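PDB 6L85: phosphate transporter from Thermotoga maritima MSB8, which probably carries phosphate into the cell across the membrane, driven by sodium ions, as a bacterial relative of the human SLC20 carriers. Local coordinates for residues V161-T172 with I225-E236. Residues are numbered along the deposited sequence; the frame is centred on the assembly and turned at random.
Sequences VFHTKNPKKSST and INEKKDVYDAVE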
loop_
_atom_site.group_PDB
_atom_site.type_symbol
_atom_site.label_atom_id
_atom_site.label_comp_id
_atom_site.label_asym_id
_atom_site.label_seq_id
_atom_site.Cartn_x
_atom_site.Cartn_y
_atom_site.Cartn_z
ATOM N N VAL B 161 18.618 -0.269 23.216
ATOM C CA VAL B 161 19.136 -1.529 22.690
ATOM C C VAL B 161 20.519 -1.851 23.261
ATOM O O VAL B 161 20.681 -2.832 23.997
ATOM C CB VAL B 161 19.167 -1.512 21.145
ATOM C CG1 VAL B 161 19.670 -2.850 20.596
ATOM C CG2 VAL B 161 17.793 -1.205 20.606
ATOM N N PHE B 162 21.520 -1.024 22.951
ATOM C CA PHE B 162 22.901 -1.411 23.258
ATOM C C PHE B 162 23.187 -1.345 24.761
ATOM O O PHE B 162 23.737 -2.289 25.334
ATOM C CB PHE B 162 23.884 -0.551 22.447
ATOM C CG PHE B 162 23.824 -0.818 20.952
ATOM C CD1 PHE B 162 24.414 -1.952 20.406
ATOM C CD2 PHE B 162 23.147 0.051 20.101
ATOM C CE1 PHE B 162 24.351 -2.209 19.032
ATOM C CE2 PHE B 162 23.071 -0.194 18.724
ATOM C CZ PHE B 162 23.673 -1.324 18.189
ATOM N N HIS B 163 22.771 -0.277 25.433
ATOM C CA HIS B 163 23.015 -0.180 26.863
ATOM C C HIS B 163 21.997 -0.952 27.694
ATOM O O HIS B 163 21.529 -0.433 28.709
ATOM C CB HIS B 163 22.988 1.290 27.309
ATOM C CG HIS B 163 23.919 2.182 26.546
ATOM N ND1 HIS B 163 24.888 1.699 25.689
ATOM C CD2 HIS B 163 24.031 3.533 26.517
ATOM C CE1 HIS B 163 25.549 2.713 25.158
ATOM N NE2 HIS B 163 25.047 3.837 25.642
ATOM N N THR B 164 21.706 -2.207 27.343
ATOM C CA THR B 164 20.750 -3.016 28.095
ATOM C C THR B 164 21.369 -4.378 28.390
ATOM O O THR B 164 22.343 -4.786 27.757
ATOM C CB THR B 164 19.403 -3.218 27.340
ATOM O OG1 THR B 164 19.620 -3.986 26.153
ATOM C CG2 THR B 164 18.757 -1.888 26.967
ATOM N N LYS B 165 20.760 -5.092 29.343
ATOM C CA LYS B 165 21.258 -6.396 29.774
ATOM C C LYS B 165 21.211 -7.452 28.681
ATOM O O LYS B 165 21.964 -8.433 28.748
ATOM C CB LYS B 165 20.442 -6.903 30.972
ATOM C CG LYS B 165 20.607 -6.065 32.237
ATOM C CD LYS B 165 19.670 -6.538 33.337
ATOM C CE LYS B 165 18.795 -5.398 33.827
ATOM N NZ LYS B 165 19.614 -4.171 34.094
ATOM N N ASN B 166 20.322 -7.301 27.701
ATOM C CA ASN B 166 20.086 -8.336 26.695
ATOM C C ASN B 166 19.746 -7.664 25.366
ATOM O O ASN B 166 18.580 -7.617 24.947
ATOM C CB ASN B 166 18.966 -9.273 27.147
ATOM C CG ASN B 166 18.795 -10.464 26.232
ATOM O OD1 ASN B 166 19.332 -10.500 25.123
ATOM N ND2 ASN B 166 18.057 -11.460 26.702
ATOM N N PRO B 167 20.758 -7.134 24.664
ATOM C CA PRO B 167 20.467 -6.306 23.478
ATOM C C PRO B 167 19.703 -7.026 22.372
ATOM O O PRO B 167 18.948 -6.364 21.648
ATOM C CB PRO B 167 21.862 -5.860 23.014
ATOM C CG PRO B 167 22.701 -5.892 24.300
ATOM C CD PRO B 167 22.196 -7.130 25.007
ATOM N N LYS B 168 19.866 -8.346 22.216
ATOM C CA LYS B 168 19.068 -9.081 21.233
ATOM C C LYS B 168 17.573 -8.946 21.524
ATOM O O LYS B 168 16.773 -8.564 20.648
ATOM C CB LYS B 168 19.466 -10.554 21.247
ATOM C CG LYS B 168 20.785 -10.873 20.617
ATOM C CD LYS B 168 21.067 -12.359 20.799
ATOM C CE LYS B 168 22.299 -12.783 20.052
ATOM N NZ LYS B 168 22.162 -14.194 19.574
ATOM N N LYS B 169 17.188 -9.279 22.760
ATOM C CA LYS B 169 15.816 -9.128 23.227
ATOM C C LYS B 169 15.333 -7.694 23.063
ATOM O O LYS B 169 14.175 -7.461 22.697
ATOM C CB LYS B 169 15.737 -9.551 24.695
ATOM C CG LYS B 169 14.427 -10.160 25.167
ATOM C CD LYS B 169 14.669 -10.959 26.455
ATOM C CE LYS B 169 13.392 -11.198 27.262
ATOM N NZ LYS B 169 13.030 -10.039 28.135
ATOM N N SER B 170 16.208 -6.720 23.325
ATOM C CA SER B 170 15.815 -5.318 23.231
ATOM C C SER B 170 15.566 -4.899 21.782
ATOM O O SER B 170 14.668 -4.091 21.511
ATOM C CB SER B 170 16.889 -4.427 23.857
ATOM O OG SER B 170 16.750 -4.380 25.264
ATOM N N SER B 171 16.383 -5.402 20.849
ATOM C CA SER B 171 16.224 -5.047 19.446
ATOM C C SER B 171 14.902 -5.587 18.926
ATOM O O SER B 171 14.205 -4.919 18.146
ATOM C CB SER B 171 17.401 -5.594 18.635
ATOM O OG SER B 171 17.303 -7.003 18.509
ATOM N N THR B 172 14.535 -6.773 19.415
ATOM C CA THR B 172 13.243 -7.398 19.148
ATOM C C THR B 172 12.059 -6.478 19.451
ATOM O O THR B 172 10.974 -6.650 18.875
ATOM C CB THR B 172 13.212 -8.685 19.984
ATOM O OG1 THR B 172 13.447 -9.813 19.138
ATOM C CG2 THR B 172 11.946 -8.838 20.786
ATOM N N ILE B 225 17.129 -12.428 14.759
ATOM C CA ILE B 225 18.079 -12.225 15.833
ATOM C C ILE B 225 18.772 -13.518 16.236
ATOM O O ILE B 225 19.800 -13.472 16.920
ATOM C CB ILE B 225 17.337 -11.564 17.018
ATOM C CG1 ILE B 225 18.288 -10.730 17.869
ATOM C CG2 ILE B 225 16.604 -12.607 17.837
ATOM C CD1 ILE B 225 19.078 -9.723 17.086
ATOM N N ASN B 226 18.251 -14.667 15.789
ATOM C CA ASN B 226 18.796 -15.988 16.079
ATOM C C ASN B 226 19.811 -16.465 15.050
ATOM O O ASN B 226 20.335 -17.568 15.202
ATOM C CB ASN B 226 17.671 -17.030 16.152
ATOM C CG ASN B 226 16.724 -16.802 17.318
ATOM O OD1 ASN B 226 17.094 -16.193 18.326
ATOM N ND2 ASN B 226 15.486 -17.293 17.183
ATOM N N GLU B 227 20.094 -15.688 14.004
ATOM C CA GLU B 227 21.010 -16.161 12.968
ATOM C C GLU B 227 22.478 -15.973 13.327
ATOM O O GLU B 227 23.336 -16.632 12.728
ATOM C CB GLU B 227 20.726 -15.458 11.636
ATOM C CG GLU B 227 19.352 -15.749 11.062
ATOM C CD GLU B 227 19.333 -15.713 9.541
ATOM O OE1 GLU B 227 20.274 -16.255 8.914
ATOM O OE2 GLU B 227 18.377 -15.141 8.974
ATOM N N LYS B 228 22.795 -15.080 14.259
ATOM C CA LYS B 228 24.169 -14.840 14.671
ATOM C C LYS B 228 24.296 -15.087 16.167
ATOM O O LYS B 228 23.369 -14.801 16.934
ATOM C CB LYS B 228 24.610 -13.416 14.329
ATOM C CG LYS B 228 24.315 -12.994 12.897
ATOM C CD LYS B 228 25.328 -13.576 11.927
ATOM C CE LYS B 228 25.334 -12.816 10.601
ATOM N NZ LYS B 228 26.162 -13.523 9.568
ATOM N N LYS B 229 25.449 -15.624 16.575
ATOM C CA LYS B 229 25.689 -15.917 17.984
ATOM C C LYS B 229 26.103 -14.664 18.751
ATOM O O LYS B 229 25.553 -14.376 19.823
ATOM C CB LYS B 229 26.759 -17.007 18.119
ATOM C CG LYS B 229 26.407 -18.335 17.450
ATOM C CD LYS B 229 27.416 -19.423 17.825
ATOM C CE LYS B 229 27.002 -20.799 17.293
ATOM N NZ LYS B 229 27.120 -20.896 15.799
ATOM N N ASP B 230 27.066 -13.908 18.220
ATOM C CA ASP B 230 27.537 -12.715 18.909
ATOM C C ASP B 230 26.446 -11.650 18.969
ATOM O O ASP B 230 25.758 -11.392 17.980
ATOM C CB ASP B 230 28.773 -12.153 18.201
ATOM C CG ASP B 230 29.263 -10.871 18.836
ATOM O OD1 ASP B 230 29.848 -10.944 19.938
ATOM O OD2 ASP B 230 29.065 -9.786 18.243
ATOM N N VAL B 231 26.328 -11.006 20.134
ATOM C CA VAL B 231 25.252 -10.052 20.388
ATOM C C VAL B 231 25.282 -8.913 19.373
ATOM O O VAL B 231 24.263 -8.582 18.745
ATOM C CB VAL B 231 25.347 -9.511 21.827
ATOM C CG1 VAL B 231 24.400 -8.318 22.017
ATOM C CG2 VAL B 231 25.053 -10.615 22.844
ATOM N N TYR B 232 26.450 -8.286 19.204
ATOM C CA TYR B 232 26.528 -7.105 18.353
ATOM C C TYR B 232 26.385 -7.474 16.884
ATOM O O TYR B 232 25.746 -6.749 16.113
ATOM C CB TYR B 232 27.834 -6.352 18.613
ATOM C CG TYR B 232 28.018 -5.984 20.072
ATOM C CD1 TYR B 232 27.274 -4.963 20.656
ATOM C CD2 TYR B 232 28.938 -6.667 20.872
ATOM C CE1 TYR B 232 27.447 -4.622 22.005
ATOM C CE2 TYR B 232 29.115 -6.338 22.212
ATOM C CZ TYR B 232 28.371 -5.319 22.777
ATOM O OH TYR B 232 28.560 -5.003 24.114
ATOM N N ASP B 233 26.955 -8.604 16.481
ATOM C CA ASP B 233 26.805 -9.048 15.102
ATOM C C ASP B 233 25.338 -9.342 14.780
ATOM O O ASP B 233 24.853 -9.009 13.691
ATOM C CB ASP B 233 27.693 -10.272 14.868
ATOM C CG ASP B 233 27.713 -10.708 13.424
ATOM O OD1 ASP B 233 27.674 -9.834 12.527
ATOM O OD2 ASP B 233 27.762 -11.931 13.182
ATOM N N ALA B 234 24.605 -9.919 15.741
ATOM C CA ALA B 234 23.195 -10.240 15.532
ATOM C C ALA B 234 22.348 -8.974 15.451
ATOM O O ALA B 234 21.465 -8.861 14.585
ATOM C CB ALA B 234 22.689 -11.154 16.650
ATOM N N VAL B 235 22.607 -8.010 16.339
ATOM C CA VAL B 235 21.843 -6.770 16.323
ATOM C C VAL B 235 22.104 -6.000 15.035
ATOM O O VAL B 235 21.169 -5.477 14.409
ATOM C CB VAL B 235 22.161 -5.929 17.570
ATOM C CG1 VAL B 235 21.585 -4.510 17.430
ATOM C CG2 VAL B 235 21.618 -6.630 18.820
ATOM N N GLU B 236 23.365 -5.926 14.602
ATOM C CA GLU B 236 23.634 -5.220 13.356
ATOM C C GLU B 236 23.043 -5.951 12.167
ATOM O O GLU B 236 22.650 -5.307 11.192
ATOM C CB GLU B 236 25.130 -5.004 13.162
ATOM C CG GLU B 236 25.655 -3.905 14.082
ATOM C CD GLU B 236 25.119 -2.505 13.730
ATOM O OE1 GLU B 236 25.096 -2.157 12.527
ATOM O OE2 GLU B 236 24.745 -1.748 14.658
#
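Val235 is the knob of this contact: its side chain drops into a hollow lined by Val161, Phe162, Pro167 and Ser171, a knob-into-hole fit between the start of helix 231-258 on one side and the end of helix 129-162 with the start of helix 167-194 on the other. Its two methyls divide the hollow. CG1, anti to the backbone N (chi1 169°), meets Val161 CG1 tip to tip at 4.1 Å and lies 3.9 Å from Phe162 CZ, whereas CG2 turns to the first turn of helix 167-194, 3.9 Å from Pro167 O. One turn earlier, the Val231 side chain meets that of Pro167 at about a right angle, its CG1 3.7 Å from Pro167 CB. The Phe162 ring presents its edge to Tyr232 CD1 and to Glu236 OE2, the latter 3.7 Å from CZ; that carboxylate is held by Ser321.

The Lys168 chain runs between Ile225 and Ala234. Its CB rests 3.6 Å from Ile225 CG1, its CE packs on Ala234 CB, and the bend at chi4 (-148°) carries NZ to the loop before helix 231-258. There NZ donates to Lys228 O at 3.0 Å, in the carbonyl plane, and weakly to Lys229 O. An alanine in its place would strip both carbonyls of this donor and would probably open a gap between Ile225 and Ala234.

The segments of helices 167-194 and 231-258 run nearly parallel, 14° between axes 9.5 Å apart. The contact sets the end of helix 129-162 and the start of helix 167-194 against the start of helix 231-258 and the loop before it, while Thr172 faces helix 199-224 through Val221 and Arg222.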